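Local coordinates for protein endo-1,4-b-d-mannanase (Trichoderma reesei, PDB 1QNR) that hydrolyses internal beta-1,4-mannosidic linkages of mannan as a family 5 endo-mannanase, folded as a TIM barrel, at residues A[111-116]-A[169-174]; A[175-180]-A[218-223]. All coordinates share one frame; numbering follows the deposited sequence.

Interaction 1 of 2, residues A[111-116]-A[169-174]; sequences VNNWSD and EPRCNG. With BMA (beta-D-mannopyranose), chain B; BMA (beta-D-mannopyranose), chain C.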
ATOM      1  N   VAL A 111      -3.372   7.046   5.490  1.00  7.88           N
ATOM      2  CA  VAL A 111      -2.598   8.313   5.635  1.00  6.86           C
ATOM      3  C   VAL A 111      -1.229   8.064   4.964  1.00  7.53           C
ATOM      4  O   VAL A 111      -0.743   6.918   4.872  1.00  7.52           O
ATOM      5  CB  VAL A 111      -2.430   8.711   7.126  1.00  8.15           C
ATOM      6  CG1 VAL A 111      -1.581   7.708   7.905  1.00  8.57           C
ATOM      7  CG2 VAL A 111      -1.911  10.154   7.290  1.00  8.93           C
ATOM      8  N   ASN A 112      -0.587   9.162   4.553  1.00  7.31           N
ATOM      9  CA  ASN A 112       0.796   9.077   4.009  1.00  7.76           C
ATOM     10  C   ASN A 112       1.812   9.518   5.099  1.00  7.11           C
ATOM     11  O   ASN A 112       1.571  10.549   5.768  1.00  8.67           O
ATOM     12  CB  ASN A 112       0.932  10.046   2.827  1.00  6.52           C
ATOM     13  CG  ASN A 112       2.088   9.638   1.888  1.00  6.66           C
ATOM     14  OD1 ASN A 112       2.887   8.733   2.141  1.00  8.86           O
ATOM     15  ND2 ASN A 112       2.149  10.286   0.721  1.00  9.16           N
ATOM     16  N   ASN A 113       2.947   8.772   5.201  1.00  6.87           N
ATOM     17  CA  ASN A 113       4.029   9.299   6.051  1.00  7.71           C
ATOM     18  C   ASN A 113       4.561  10.595   5.433  1.00  8.51           C
ATOM     19  O   ASN A 113       4.898  11.567   6.143  1.00  9.73           O
ATOM     20  CB  ASN A 113       5.172   8.270   6.129  1.00  8.19           C
ATOM     21  CG  ASN A 113       6.267   8.708   7.095  1.00  8.87           C
ATOM     22  OD1 ASN A 113       6.028   8.662   8.316  1.00  9.63           O
ATOM     23  ND2 ASN A 113       7.464   9.063   6.632  1.00 10.06           N
ATOM     24  N   TRP A 114       4.621  10.632   4.110  1.00  7.62           N
ATOM     25  CA  TRP A 114       5.196  11.765   3.369  1.00  8.50           C
ATOM     26  C   TRP A 114       4.191  12.824   3.001  1.00  9.82           C
ATOM     27  O   TRP A 114       2.963  12.602   3.138  1.00  9.82           O
ATOM     28  CB  TRP A 114       5.884  11.201   2.063  1.00  9.65           C
ATOM     29  CG  TRP A 114       6.812  10.064   2.381  1.00 10.42           C
ATOM     30  CD1 TRP A 114       6.597   8.722   2.087  1.00  9.83           C
ATOM     31  CD2 TRP A 114       8.051  10.105   3.100  1.00 10.71           C
ATOM     32  NE1 TRP A 114       7.624   7.939   2.575  1.00 10.10           N
ATOM     33  CE2 TRP A 114       8.531   8.765   3.200  1.00  9.87           C
ATOM     34  CE3 TRP A 114       8.773  11.115   3.764  1.00 12.38           C
ATOM     35  CZ2 TRP A 114       9.730   8.444   3.850  1.00 11.32           C
ATOM     36  CZ3 TRP A 114       9.978  10.803   4.384  1.00 13.82           C
ATOM     37  CH2 TRP A 114      10.434   9.457   4.441  1.00 13.39           C
ATOM     38  N   SER A 115       4.649  14.015   2.552  1.00 10.17           N
ATOM     39  CA  SER A 115       3.746  15.159   2.370  1.00 10.38           C
ATOM     40  C   SER A 115       2.950  15.193   1.079  1.00 11.84           C
ATOM     41  O   SER A 115       2.098  16.037   0.874  1.00 12.06           O
ATOM     42  CB  SER A 115       4.559  16.489   2.596  1.00 12.39           C
ATOM     43  OG  SER A 115       4.996  16.420   3.940  0.50 13.93           O
ATOM     44  N   ASP A 116       3.142  14.151   0.215  1.00 10.28           N
ATOM     45  CA  ASP A 116       2.365  14.063  -0.987  1.00 10.26           C
ATOM     46  C   ASP A 116       0.894  13.809  -0.649  1.00  9.91           C
ATOM     47  O   ASP A 116       0.623  12.798   0.062  1.00 11.20           O
ATOM     48  CB  ASP A 116       2.912  12.967  -1.950  1.00 11.69           C
ATOM     49  CG  ASP A 116       4.451  13.144  -2.124  1.00 15.90           C
ATOM     50  OD1 ASP A 116       4.905  14.138  -2.722  1.00 21.54           O
ATOM     51  OD2 ASP A 116       5.230  12.319  -1.627  1.00 15.96           O
ATOM     52  N   GLU A 169       4.161   3.750   4.301  1.00  6.54           N
ATOM     53  CA  GLU A 169       5.570   3.919   4.768  1.00  7.21           C
ATOM     54  C   GLU A 169       5.676   4.635   6.092  1.00  7.24           C
ATOM     55  O   GLU A 169       6.547   5.524   6.248  1.00  8.64           O
ATOM     56  CB  GLU A 169       6.486   4.631   3.695  1.00  9.43           C
ATOM     57  CG  GLU A 169       6.350   3.850   2.359  0.50  6.44           C
ATOM     58  CD  GLU A 169       7.357   4.276   1.329  0.50  7.63           C
ATOM     59  OE1 GLU A 169       7.875   5.408   1.330  0.50  7.25           O
ATOM     60  OE2 GLU A 169       7.562   3.468   0.392  0.50  6.78           O
ATOM     61  N   PRO A 170       4.901   4.322   7.147  1.00  7.43           N
ATOM     62  CA  PRO A 170       5.055   5.007   8.445  1.00  7.70           C
ATOM     63  C   PRO A 170       6.502   4.906   8.943  1.00  7.15           C
ATOM     64  O   PRO A 170       7.102   3.811   8.932  1.00  7.72           O
ATOM     65  CB  PRO A 170       4.106   4.253   9.379  1.00  7.59           C
ATOM     66  CG  PRO A 170       3.814   2.955   8.690  1.00 10.85           C
ATOM     67  CD  PRO A 170       3.878   3.222   7.198  1.00  8.02           C
ATOM     68  N   ARG A 171       7.042   6.043   9.418  1.00  7.58           N
ATOM     69  CA  ARG A 171       8.363   6.101  10.052  1.00  8.30           C
ATOM     70  C   ARG A 171       8.261   6.979  11.289  1.00  8.50           C
ATOM     71  O   ARG A 171       7.354   7.834  11.396  1.00  8.17           O
ATOM     72  CB  ARG A 171       9.462   6.706   9.151  1.00  8.91           C
ATOM     73  CG  ARG A 171       9.745   5.905   7.848  1.00  8.57           C
ATOM     74  CD  ARG A 171      10.913   6.664   7.163  1.00  9.54           C
ATOM     75  NE  ARG A 171      11.342   5.971   5.947  1.00  9.30           N
ATOM     76  CZ  ARG A 171      12.464   6.302   5.257  1.00 10.23           C
ATOM     77  NH1 ARG A 171      13.213   7.332   5.675  1.00 11.05           N
ATOM     78  NH2 ARG A 171      12.734   5.606   4.164  1.00 11.33           N
ATOM     79  N   CYS A 172       9.235   6.832  12.185  1.00  9.45           N
ATOM     80  CA  CYS A 172       9.315   7.747  13.355  1.00 10.32           C
ATOM     81  C   CYS A 172      10.833   8.008  13.487  1.00 10.67           C
ATOM     82  O   CYS A 172      11.513   7.200  14.179  1.00 11.61           O
ATOM     83  CB  CYS A 172       8.585   7.138  14.559  1.00 11.39           C
ATOM     84  SG  CYS A 172       8.291   8.313  15.979  1.00 11.83           S
ATOM     85  N   ASN A 173      11.334   8.975  12.714  1.00 10.26           N
ATOM     86  CA  ASN A 173      12.822   9.102  12.627  1.00 12.12           C
ATOM     87  C   ASN A 173      13.473   9.340  14.005  1.00 12.52           C
ATOM     88  O   ASN A 173      13.124  10.295  14.659  1.00 13.13           O
ATOM     89  CB  ASN A 173      13.099  10.281  11.673  1.00 14.44           C
ATOM     90  CG  ASN A 173      14.607  10.505  11.514  1.00 17.07           C
ATOM     91  OD1 ASN A 173      15.106  11.423  12.203  1.00 21.76           O
ATOM     92  ND2 ASN A 173      15.275   9.748  10.700  1.00 16.29           N
ATOM     93  N   GLY A 174      14.471   8.499  14.326  1.00 12.39           N
ATOM     94  CA  GLY A 174      15.148   8.607  15.644  1.00 13.26           C
ATOM     95  C   GLY A 174      14.325   8.198  16.844  1.00 15.17           C
ATOM     96  O   GLY A 174      14.874   8.261  17.970  1.00 17.79           O
TER
HETATM   97  C1  BMA B   2      12.060   8.620   0.981  0.50 18.93           C
HETATM   98  C2  BMA B   2      11.192   9.605   0.160  0.50 18.85           C
HETATM   99  C3  BMA B   2       9.817   8.992  -0.120  0.50 17.07           C
HETATM  100  C4  BMA B   2       9.965   7.581  -0.673  0.50 16.70           C
HETATM  101  C5  BMA B   2      10.884   6.693   0.169  0.50 16.94           C
HETATM  102  C6  BMA B   2      11.290   5.383  -0.597  0.50 17.13           C
HETATM  103  O2  BMA B   2      11.823   9.904  -1.093  0.50 18.30           O
HETATM  104  O3  BMA B   2       9.027   9.774  -0.975  0.50 16.98           O
HETATM  105  O4  BMA B   2       8.644   7.024  -0.771  0.50 13.35           O
HETATM  106  O5  BMA B   2      12.206   7.354   0.264  0.50 17.97           O
HETATM  107  O6  BMA B   2      11.984   4.681   0.442  0.50 19.22           O
HETATM  108  C1  BMA C   1      16.916   8.535   3.136  0.50 23.42           C
HETATM  109  C2  BMA C   1      16.135   7.274   2.707  0.50 20.77           C
HETATM  110  C3  BMA C   1      15.086   7.588   1.616  0.50 20.44           C
HETATM  111  C4  BMA C   1      14.194   8.745   2.073  0.50 21.27           C
HETATM  112  C5  BMA C   1      15.067   9.972   2.497  0.50 24.04           C
HETATM  113  C6  BMA C   1      14.332  11.252   2.806  0.50 27.26           C
HETATM  114  O1  BMA C   1      17.768   8.208   4.233  0.50 25.78           O
HETATM  115  O2  BMA C   1      15.484   6.698   3.851  0.50 18.50           O
HETATM  116  O3  BMA C   1      14.264   6.396   1.506  0.50 17.52           O
HETATM  117  O4  BMA C   1      13.334   9.216   1.064  0.50 20.02           O
HETATM  118  O5  BMA C   1      15.905   9.501   3.612  0.50 25.83           O
HETATM  119  O6  BMA C   1      13.704  11.354   4.079  0.50 29.72           O
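Trp114 and Glu169 each set CG anti to their own carbonyl carbon (chi1 -51° and -53°), which carries the indole NE1 and the carboxylate together at the sugar-binding end of a TIM barrel. Both segments are loops that follow barrel strands, and Glu169-Pro170 fits the Asn-Glu-Pro motif that holds the probable acid/base of family 5. Trp114 NE1 donates to the anti lone pair of Glu169 OE1 at 2.8 Å, ring and carboxylate standing nearly perpendicular; OE1 also accepts from O4 of the chain B mannose, while His241 engages OE2. That mannose lies against one indole face, its C3 3.6 Å from Trp114 CE2, and Asn113 ND2 covers the opposite face. The edge of the indole meets a face of the Arg171 guanidinium, Trp114 CZ2 3.6 Å from Arg171 NE. Arg171, salt-bridged to Glu205, grips the linked chain C mannose through both terminal nitrogens. A leucine in place of Trp114 would probably strip the chain B mannose of its platform and leave Glu169 OE1 without its indole donor. On the indole side away from that mannose, Arg171 N donates to Asn113 OD1 at 3.0 Å, approaching from well above the amide's carbonyl plane.

Interaction 2 of 2, residues A[175-180]-A[218-223]; sequences CSTDVI and YTYGEG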
ATOM      1  N   CYS A 175      13.061   7.750  16.701  1.00 13.78           N
ATOM      2  CA  CYS A 175      12.258   7.370  17.851  1.00 14.45           C
ATOM      3  C   CYS A 175      12.582   5.979  18.337  1.00 13.06           C
ATOM      4  O   CYS A 175      13.118   5.085  17.645  1.00 13.54           O
ATOM      5  CB  CYS A 175      10.751   7.312  17.438  1.00 14.90           C
ATOM      6  SG  CYS A 175      10.148   8.840  16.656  1.00 14.12           S
ATOM      7  N   SER A 176      12.205   5.741  19.629  1.00 14.64           N
ATOM      8  CA  SER A 176      12.187   4.348  20.080  1.00 11.93           C
ATOM      9  C   SER A 176      11.239   3.568  19.096  1.00 13.39           C
ATOM     10  O   SER A 176      10.150   4.105  18.783  1.00 14.13           O
ATOM     11  CB  SER A 176      11.539   4.303  21.453  1.00 15.37           C
ATOM     12  OG  SER A 176      11.162   3.014  21.903  1.00 16.65           O
ATOM     13  N   THR A 177      11.591   2.324  18.830  1.00 13.20           N
ATOM     14  CA  THR A 177      10.720   1.531  17.941  1.00 12.11           C
ATOM     15  C   THR A 177       9.387   1.140  18.589  1.00 12.14           C
ATOM     16  O   THR A 177       8.384   0.773  17.908  1.00 13.45           O
ATOM     17  CB  THR A 177      11.431   0.249  17.462  1.00 13.18           C
ATOM     18  OG1 THR A 177      11.668  -0.593  18.619  1.00 14.61           O
ATOM     19  CG2 THR A 177      12.724   0.509  16.688  1.00 13.74           C
ATOM     20  N   ASP A 178       9.235   1.359  19.908  1.00 11.93           N
ATOM     21  CA  ASP A 178       7.973   1.029  20.612  1.00 11.77           C
ATOM     22  C   ASP A 178       6.905   2.074  20.273  1.00 10.40           C
ATOM     23  O   ASP A 178       5.700   1.787  20.531  1.00 11.02           O
ATOM     24  CB  ASP A 178       8.206   1.011  22.159  1.00 14.64           C
ATOM     25  CG  ASP A 178       7.008   0.448  22.903  1.00 17.33           C
ATOM     26  OD1 ASP A 178       6.601  -0.682  22.618  1.00 17.91           O
ATOM     27  OD2 ASP A 178       6.530   1.192  23.805  1.00 19.43           O
ATOM     28  N   VAL A 179       7.234   3.283  19.804  1.00 10.39           N
ATOM     29  CA  VAL A 179       6.137   4.241  19.501  1.00  9.78           C
ATOM     30  C   VAL A 179       5.287   3.672  18.346  1.00 10.08           C
ATOM     31  O   VAL A 179       4.036   3.598  18.543  1.00 10.54           O
ATOM     32  CB  VAL A 179       6.716   5.583  19.084  1.00 11.02           C
ATOM     33  CG1 VAL A 179       5.688   6.627  18.625  1.00 13.56           C
ATOM     34  CG2 VAL A 179       7.577   6.221  20.214  1.00 14.20           C
ATOM     35  N   ILE A 180       5.880   3.230  17.264  1.00  9.88           N
ATOM     36  CA  ILE A 180       5.042   2.598  16.198  1.00 10.23           C
ATOM     37  C   ILE A 180       4.505   1.286  16.632  1.00 10.20           C
ATOM     38  O   ILE A 180       3.334   0.956  16.274  1.00 10.12           O
ATOM     39  CB  ILE A 180       5.830   2.527  14.842  1.00  9.80           C
ATOM     40  CG1 ILE A 180       5.847   3.955  14.253  1.00 10.66           C
ATOM     41  CG2 ILE A 180       5.153   1.475  13.908  1.00 10.95           C
ATOM     42  CD1 ILE A 180       6.751   4.173  13.027  1.00 11.41           C
ATOM     43  N   TYR A 218      18.674  -2.029   7.151  1.00 10.66           N
ATOM     44  CA  TYR A 218      18.523  -2.997   8.251  1.00 11.63           C
ATOM     45  C   TYR A 218      18.685  -2.351   9.658  1.00 10.34           C
ATOM     46  O   TYR A 218      18.352  -3.086  10.595  1.00 12.05           O
ATOM     47  CB  TYR A 218      19.603  -4.086   8.058  1.00 11.31           C
ATOM     48  CG  TYR A 218      19.385  -5.107   6.889  1.00 11.32           C
ATOM     49  CD1 TYR A 218      18.302  -5.997   7.033  1.00 10.24           C
ATOM     50  CD2 TYR A 218      20.199  -5.156   5.781  1.00 10.79           C
ATOM     51  CE1 TYR A 218      18.095  -6.939   6.011  1.00 12.36           C
ATOM     52  CE2 TYR A 218      20.015  -6.111   4.768  1.00 11.40           C
ATOM     53  CZ  TYR A 218      18.909  -6.972   4.910  1.00 12.16           C
ATOM     54  OH  TYR A 218      18.718  -7.956   3.902  1.00 13.24           O
ATOM     55  N   THR A 219      19.214  -1.137   9.743  1.00 11.40           N
ATOM     56  CA  THR A 219      19.433  -0.579  11.114  1.00 11.81           C
ATOM     57  C   THR A 219      18.146   0.006  11.668  1.00 12.73           C
ATOM     58  O   THR A 219      17.084  -0.064  10.995  1.00 11.79           O
ATOM     59  CB  THR A 219      20.571   0.468  11.095  1.00 13.03           C
ATOM     60  OG1 THR A 219      21.827  -0.093  10.635  0.50 17.80           O
ATOM     61  CG2 THR A 219      20.875   1.086  12.440  0.50 17.16           C
ATOM     62  N   TYR A 220      18.180   0.641  12.833  1.00 13.82           N
ATOM     63  CA  TYR A 220      17.002   1.078  13.586  1.00 12.82           C
ATOM     64  C   TYR A 220      16.944   2.578  13.739  1.00 15.52           C
ATOM     65  O   TYR A 220      16.616   3.123  14.825  1.00 19.81           O
ATOM     66  CB  TYR A 220      16.961   0.347  14.954  1.00 14.03           C
ATOM     67  CG  TYR A 220      16.809  -1.152  14.785  1.00 11.73           C
ATOM     68  CD1 TYR A 220      15.596  -1.799  14.544  1.00 10.02           C
ATOM     69  CD2 TYR A 220      17.971  -1.964  14.738  1.00 13.94           C
ATOM     70  CE1 TYR A 220      15.461  -3.153  14.403  1.00 12.36           C
ATOM     71  CE2 TYR A 220      17.860  -3.340  14.545  1.00 14.11           C
ATOM     72  CZ  TYR A 220      16.610  -3.928  14.369  1.00 14.22           C
ATOM     73  OH  TYR A 220      16.475  -5.289  14.254  1.00 14.76           O
ATOM     74  N   GLY A 221      17.225   3.367  12.712  1.00 12.37           N
ATOM     75  CA  GLY A 221      17.160   4.796  12.767  1.00 14.75           C
ATOM     76  C   GLY A 221      15.832   5.444  12.346  1.00 11.12           C
ATOM     77  O   GLY A 221      15.702   6.664  12.415  1.00 13.09           O
ATOM     78  N   GLU A 222      14.887   4.606  11.844  1.00 11.23           N
ATOM     79  CA  GLU A 222      13.604   5.136  11.322  1.00 10.86           C
ATOM     80  C   GLU A 222      12.445   4.733  12.207  1.00 10.47           C
ATOM     81  O   GLU A 222      11.273   4.888  11.775  1.00 10.79           O
ATOM     82  CB  GLU A 222      13.395   4.733   9.845  1.00 10.51           C
ATOM     83  CG  GLU A 222      14.517   5.254   8.914  1.00 11.51           C
ATOM     84  CD  GLU A 222      14.642   6.766   8.890  1.00 12.76           C
ATOM     85  OE1 GLU A 222      13.731   7.524   9.302  1.00 12.68           O
ATOM     86  OE2 GLU A 222      15.740   7.252   8.453  1.00 15.31           O
ATOM     87  N   GLY A 223      12.723   4.285  13.455  1.00 11.53           N
ATOM     88  CA  GLY A 223      11.604   3.999  14.363  1.00 13.64           C
ATOM     89  C   GLY A 223      10.853   2.691  14.148  1.00 11.83           C
ATOM     90  O   GLY A 223       9.787   2.533  14.789  1.00 12.90           O
TER
HETATM   91  O   HOH W   1      14.766   5.201  15.323  1.00 17.32           O
HETATM   92  O   HOH W   2       8.501   4.229  16.536  1.00 11.20           O
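Gly223 fits against Cys175, Thr177 and Ile180 where the loop 218-223 of the TIM barrel meets the turn leading into helix 178-194. A capping bond from Asp178 N to Ser176 OG shapes this turn. The tight part is centred on the glycine backbone: Thr177 CA directs its hydrogen at Gly223 O, a CA-H...O contact of 3.4 Å, and Cys175 O lies 3.8 Å from Gly223 CA. Ile180 places CG1 anti to its carbonyl carbon (chi1 -75°), which brings CD1 to 3.9 Å from the same Gly223 O. With phi at 78°, a CB on this residue would collide with the carbonyl oxygen of Glu222 and would also crowd Cys175 CB. No direct hydrogen bond joins the two segments; two waters do that work. One donates to Cys175 O and Tyr220 O and takes a weak bond from Gly223 N. Toward the outside the fit is looser. The Tyr220 ring is met obliquely by Thr177 CG2, 4.3 Å from Tyr220 CD1, and its hydroxyl is tied to Ser210 instead, while Ser176 at the surface barely meets the other loop. The second water bridges the start of the helix to the loop, donating to Ser176 O and to Gly223 O, each at 2.8 Å, and accepting from Ile180 N.

In the fold
The two contacts follow one another along the chain, with centres about 12 Å apart on the same side of the chain's centre. Their middle segments are continuous: 169-174 lies in the loop after strand 161-165 and runs straight on into 175-180, the approach to helix 178-194, and the Cys172-Cys175 disulfide closes this junction. The loop 218-223, which comes after strand 199-201, also reaches back to interaction 1, with probable backbone hydrogen bonds from Cys172 N to Glu222 O (2.8 Å) and from Gly174 N to Gly221 O (2.9 Å). Interaction 1 lines the mannose site, and interaction 2 joins the outer end of the same loop to its neighbour, farther from the chain's centre.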